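Local coordinates for glycosyl hydrolases family 31 family protein (Aspergillus niger, PDB 6DRU) that removes alpha-linked xylose from the non-reducing terminal glucose of xyloglucan oligosaccharides, as a family 31 glycoside hydrolase, at residues H14-I19 / W34-P39. Sequence-based numbering, arbitrary orientation.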
ATOM      1  N   HIS A  14     -11.445 -10.013  23.218  1.00 55.33           N
ATOM      2  CA  HIS A  14     -12.040  -8.680  23.162  1.00 53.76           C
ATOM      3  C   HIS A  14     -12.378  -8.386  21.703  1.00 64.54           C
ATOM      4  O   HIS A  14     -11.578  -7.803  20.971  1.00 70.23           O
ATOM      5  CB  HIS A  14     -11.084  -7.643  23.740  1.00 51.23           C
ATOM      6  CG  HIS A  14     -11.616  -6.245  23.705  1.00 60.92           C
ATOM      7  ND1 HIS A  14     -10.881  -5.182  23.226  1.00 62.99           N
ATOM      8  CD2 HIS A  14     -12.808  -5.733  24.096  1.00 59.20           C
ATOM      9  CE1 HIS A  14     -11.597  -4.076  23.322  1.00 66.09           C
ATOM     10  NE2 HIS A  14     -12.770  -4.382  23.846  1.00 55.06           N
ATOM     11  N   GLY A  15     -13.578  -8.777  21.291  1.00 59.03           N
ATOM     12  CA  GLY A  15     -13.916  -8.675  19.882  1.00 58.55           C
ATOM     13  C   GLY A  15     -13.022  -9.593  19.070  1.00 61.99           C
ATOM     14  O   GLY A  15     -12.839 -10.770  19.400  1.00 58.26           O
ATOM     15  N   PHE A  16     -12.437  -9.053  18.001  1.00 55.77           N
ATOM     16  CA  PHE A  16     -11.566  -9.851  17.149  1.00 56.96           C
ATOM     17  C   PHE A  16     -10.128  -9.921  17.649  1.00 62.40           C
ATOM     18  O   PHE A  16      -9.336 -10.680  17.082  1.00 62.36           O
ATOM     19  CB  PHE A  16     -11.583  -9.311  15.715  1.00 52.95           C
ATOM     20  CG  PHE A  16     -11.226  -7.855  15.601  1.00 53.41           C
ATOM     21  CD1 PHE A  16      -9.904  -7.445  15.609  1.00 56.91           C
ATOM     22  CD2 PHE A  16     -12.216  -6.897  15.463  1.00 52.98           C
ATOM     23  CE1 PHE A  16      -9.579  -6.110  15.498  1.00 54.46           C
ATOM     24  CE2 PHE A  16     -11.895  -5.560  15.349  1.00 51.38           C
ATOM     25  CZ  PHE A  16     -10.576  -5.167  15.366  1.00 49.03           C
ATOM     26  N   GLU A  17      -9.766  -9.161  18.678  1.00 54.49           N
ATOM     27  CA  GLU A  17      -8.405  -9.166  19.192  1.00 62.32           C
ATOM     28  C   GLU A  17      -8.307 -10.055  20.425  1.00 61.35           C
ATOM     29  O   GLU A  17      -9.212 -10.082  21.264  1.00 51.47           O
ATOM     30  CB  GLU A  17      -7.924  -7.746  19.519  1.00 59.96           C
ATOM     31  CG  GLU A  17      -8.580  -7.096  20.726  1.00 64.54           C
ATOM     32  CD  GLU A  17      -7.776  -5.931  21.274  1.00 73.22           C
ATOM     33  OE1 GLU A  17      -6.549  -5.884  21.038  1.00 60.40           O
ATOM     34  OE2 GLU A  17      -8.375  -5.060  21.941  1.00 68.42           O
ATOM     35  N   THR A  18      -7.210 -10.803  20.512  1.00 59.66           N
ATOM     36  CA  THR A  18      -6.934 -11.689  21.634  1.00 64.70           C
ATOM     37  C   THR A  18      -5.740 -11.151  22.409  1.00 62.07           C
ATOM     38  O   THR A  18      -4.707 -10.832  21.813  1.00 63.44           O
ATOM     39  CB  THR A  18      -6.650 -13.113  21.150  1.00 58.27           C
ATOM     40  OG1 THR A  18      -7.750 -13.577  20.356  1.00 69.55           O
ATOM     41  CG2 THR A  18      -6.457 -14.050  22.332  1.00 64.30           C
ATOM     42  N   ILE A  19      -5.876 -11.061  23.730  1.00 57.97           N
ATOM     43  CA  ILE A  19      -4.809 -10.582  24.604  1.00 61.18           C
ATOM     44  C   ILE A  19      -4.456 -11.699  25.574  1.00 60.73           C
ATOM     45  O   ILE A  19      -5.320 -12.181  26.317  1.00 66.41           O
ATOM     46  CB  ILE A  19      -5.205  -9.307  25.368  1.00 49.78           C
ATOM     47  CG1 ILE A  19      -5.644  -8.199  24.406  1.00 51.10           C
ATOM     48  CG2 ILE A  19      -4.048  -8.832  26.230  1.00 48.76           C
ATOM     49  CD1 ILE A  19      -7.144  -8.101  24.226  1.00 55.64           C
ATOM     50  N   TRP A  34      -3.049  -9.803  19.399  1.00 55.49           N
ATOM     51  CA  TRP A  34      -3.112  -9.942  17.951  1.00 52.30           C
ATOM     52  C   TRP A  34      -4.554  -9.856  17.474  1.00 53.76           C
ATOM     53  O   TRP A  34      -5.453 -10.378  18.149  1.00 57.59           O
ATOM     54  CB  TRP A  34      -2.495 -11.265  17.485  1.00 56.24           C
ATOM     55  CG  TRP A  34      -3.184 -12.494  18.014  1.00 59.76           C
ATOM     56  CD1 TRP A  34      -4.236 -13.152  17.446  1.00 64.26           C
ATOM     57  CD2 TRP A  34      -2.858 -13.217  19.207  1.00 64.57           C
ATOM     58  NE1 TRP A  34      -4.588 -14.236  18.213  1.00 61.87           N
ATOM     59  CE2 TRP A  34      -3.757 -14.297  19.300  1.00 59.75           C
ATOM     60  CE3 TRP A  34      -1.894 -13.054  20.207  1.00 63.36           C
ATOM     61  CZ2 TRP A  34      -3.721 -15.211  20.351  1.00 66.67           C
ATOM     62  CZ3 TRP A  34      -1.861 -13.962  21.252  1.00 64.29           C
ATOM     63  CH2 TRP A  34      -2.769 -15.026  21.314  1.00 63.37           C
ATOM     64  N   PRO A  35      -4.809  -9.194  16.340  1.00 53.02           N
ATOM     65  CA  PRO A  35      -6.165  -9.184  15.775  1.00 55.06           C
ATOM     66  C   PRO A  35      -6.391 -10.257  14.717  1.00 58.27           C
ATOM     67  O   PRO A  35      -5.560 -10.449  13.822  1.00 54.77           O
ATOM     68  CB  PRO A  35      -6.272  -7.779  15.173  1.00 52.01           C
ATOM     69  CG  PRO A  35      -4.870  -7.460  14.754  1.00 47.74           C
ATOM     70  CD  PRO A  35      -3.940  -8.185  15.707  1.00 50.83           C
ATOM     71  N   PHE A  36      -7.520 -10.965  14.829  1.00 60.28           N
ATOM     72  CA  PHE A  36      -7.992 -11.941  13.846  1.00 60.26           C
ATOM     73  C   PHE A  36      -7.107 -13.179  13.727  1.00 55.02           C
ATOM     74  O   PHE A  36      -7.526 -14.275  14.115  1.00 57.58           O
ATOM     75  CB  PHE A  36      -8.156 -11.285  12.471  1.00 55.39           C
ATOM     76  CG  PHE A  36      -9.333 -10.350  12.381  1.00 58.80           C
ATOM     77  CD1 PHE A  36     -10.617 -10.849  12.230  1.00 52.33           C
ATOM     78  CD2 PHE A  36      -9.155  -8.977  12.440  1.00 60.77           C
ATOM     79  CE1 PHE A  36     -11.703  -9.998  12.145  1.00 46.96           C
ATOM     80  CE2 PHE A  36     -10.239  -8.118  12.352  1.00 58.88           C
ATOM     81  CZ  PHE A  36     -11.514  -8.630  12.206  1.00 62.70           C
ATOM     82  N   ARG A  37      -5.884 -13.034  13.193  1.00 55.84           N
ATOM     83  CA  ARG A  37      -5.124 -14.248  12.900  1.00 54.24           C
ATOM     84  C   ARG A  37      -4.178 -14.581  14.040  1.00 60.25           C
ATOM     85  O   ARG A  37      -3.468 -13.690  14.532  1.00 62.87           O
ATOM     86  CB  ARG A  37      -4.322 -14.112  11.602  1.00 55.81           C
ATOM     87  CG  ARG A  37      -5.088 -13.584  10.397  1.00 56.40           C
ATOM     88  CD  ARG A  37      -5.206 -12.069  10.394  1.00 67.99           C
ATOM     89  NE  ARG A  37      -6.138 -11.609   9.373  1.00 72.12           N
ATOM     90  CZ  ARG A  37      -6.555 -10.355   9.258  1.00 67.68           C
ATOM     91  NH1 ARG A  37      -6.123  -9.432  10.106  1.00 66.11           N
ATOM     92  NH2 ARG A  37      -7.403 -10.024   8.294  1.00 64.17           N
ATOM     93  N   PRO A  38      -4.130 -15.842  14.458  1.00 63.45           N
ATOM     94  CA  PRO A  38      -3.263 -16.237  15.574  1.00 72.21           C
ATOM     95  C   PRO A  38      -1.798 -16.123  15.194  1.00 70.90           C
ATOM     96  O   PRO A  38      -1.460 -16.064  14.001  1.00 72.01           O
ATOM     97  CB  PRO A  38      -3.662 -17.700  15.830  1.00 73.35           C
ATOM     98  CG  PRO A  38      -5.001 -17.856  15.183  1.00 69.03           C
ATOM     99  CD  PRO A  38      -4.967 -16.957  13.992  1.00 59.38           C
ATOM    100  N   PRO A  39      -0.897 -16.090  16.176  1.00 81.16           N
ATOM    101  CA  PRO A  39       0.531 -15.963  15.859  1.00 82.93           C
ATOM    102  C   PRO A  39       1.030 -17.146  15.046  1.00 85.93           C
ATOM    103  O   PRO A  39       0.663 -18.297  15.295  1.00 79.62           O
ATOM    104  CB  PRO A  39       1.198 -15.909  17.238  1.00 67.57           C
ATOM    105  CG  PRO A  39       0.122 -15.470  18.170  1.00 77.15           C
ATOM    106  CD  PRO A  39      -1.147 -16.048  17.627  1.00 76.14           C
TER
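F16 and F36 lay their rings over one another in an offset stack, the planes only 8° from parallel and the centroids 4.4 Å apart. The slip between them puts F16 CB over the middle of the F36 ring, a CH-pi contact, while F36 CE2 sits above the rim of the F16 ring. A chi1 of 55° sets the F16 ring over its own backbone, swings it across to F36 and turns its edge to P35, where P35 CB lies 3.7 Å from F16 CD1. F36 N donates to F16 O at 2.9 Å, nearly straight at the hydrogen but from above the carbonyl plane. T18 and W34 then form an antiparallel hydrogen-bonded pair. Their side chains lie alongside each other: T18 CB lies toward the rim of one indole face, T18 CG2 reaches W34 CZ2 at 3.6 Å, and P39 CD sits over the centre of the opposite face. T18 OG1 is hydrogen-bonded to Q13 OE1. In the type II' turn H14-E17, H14 ND1 gives an in-plane hydrogen bond of 2.8 Å to the anti lone pair of E17 OE2, which also meets R124 in a salt bridge. F420 of one neighbouring subunit packs edge-to-face on F16, and Y427 of another touches F36. The whole is the open end of the antiparallel beta hairpin 17-23/28-35, whose second strand pairs onward with strand 216-222 in a mixed beta sheet.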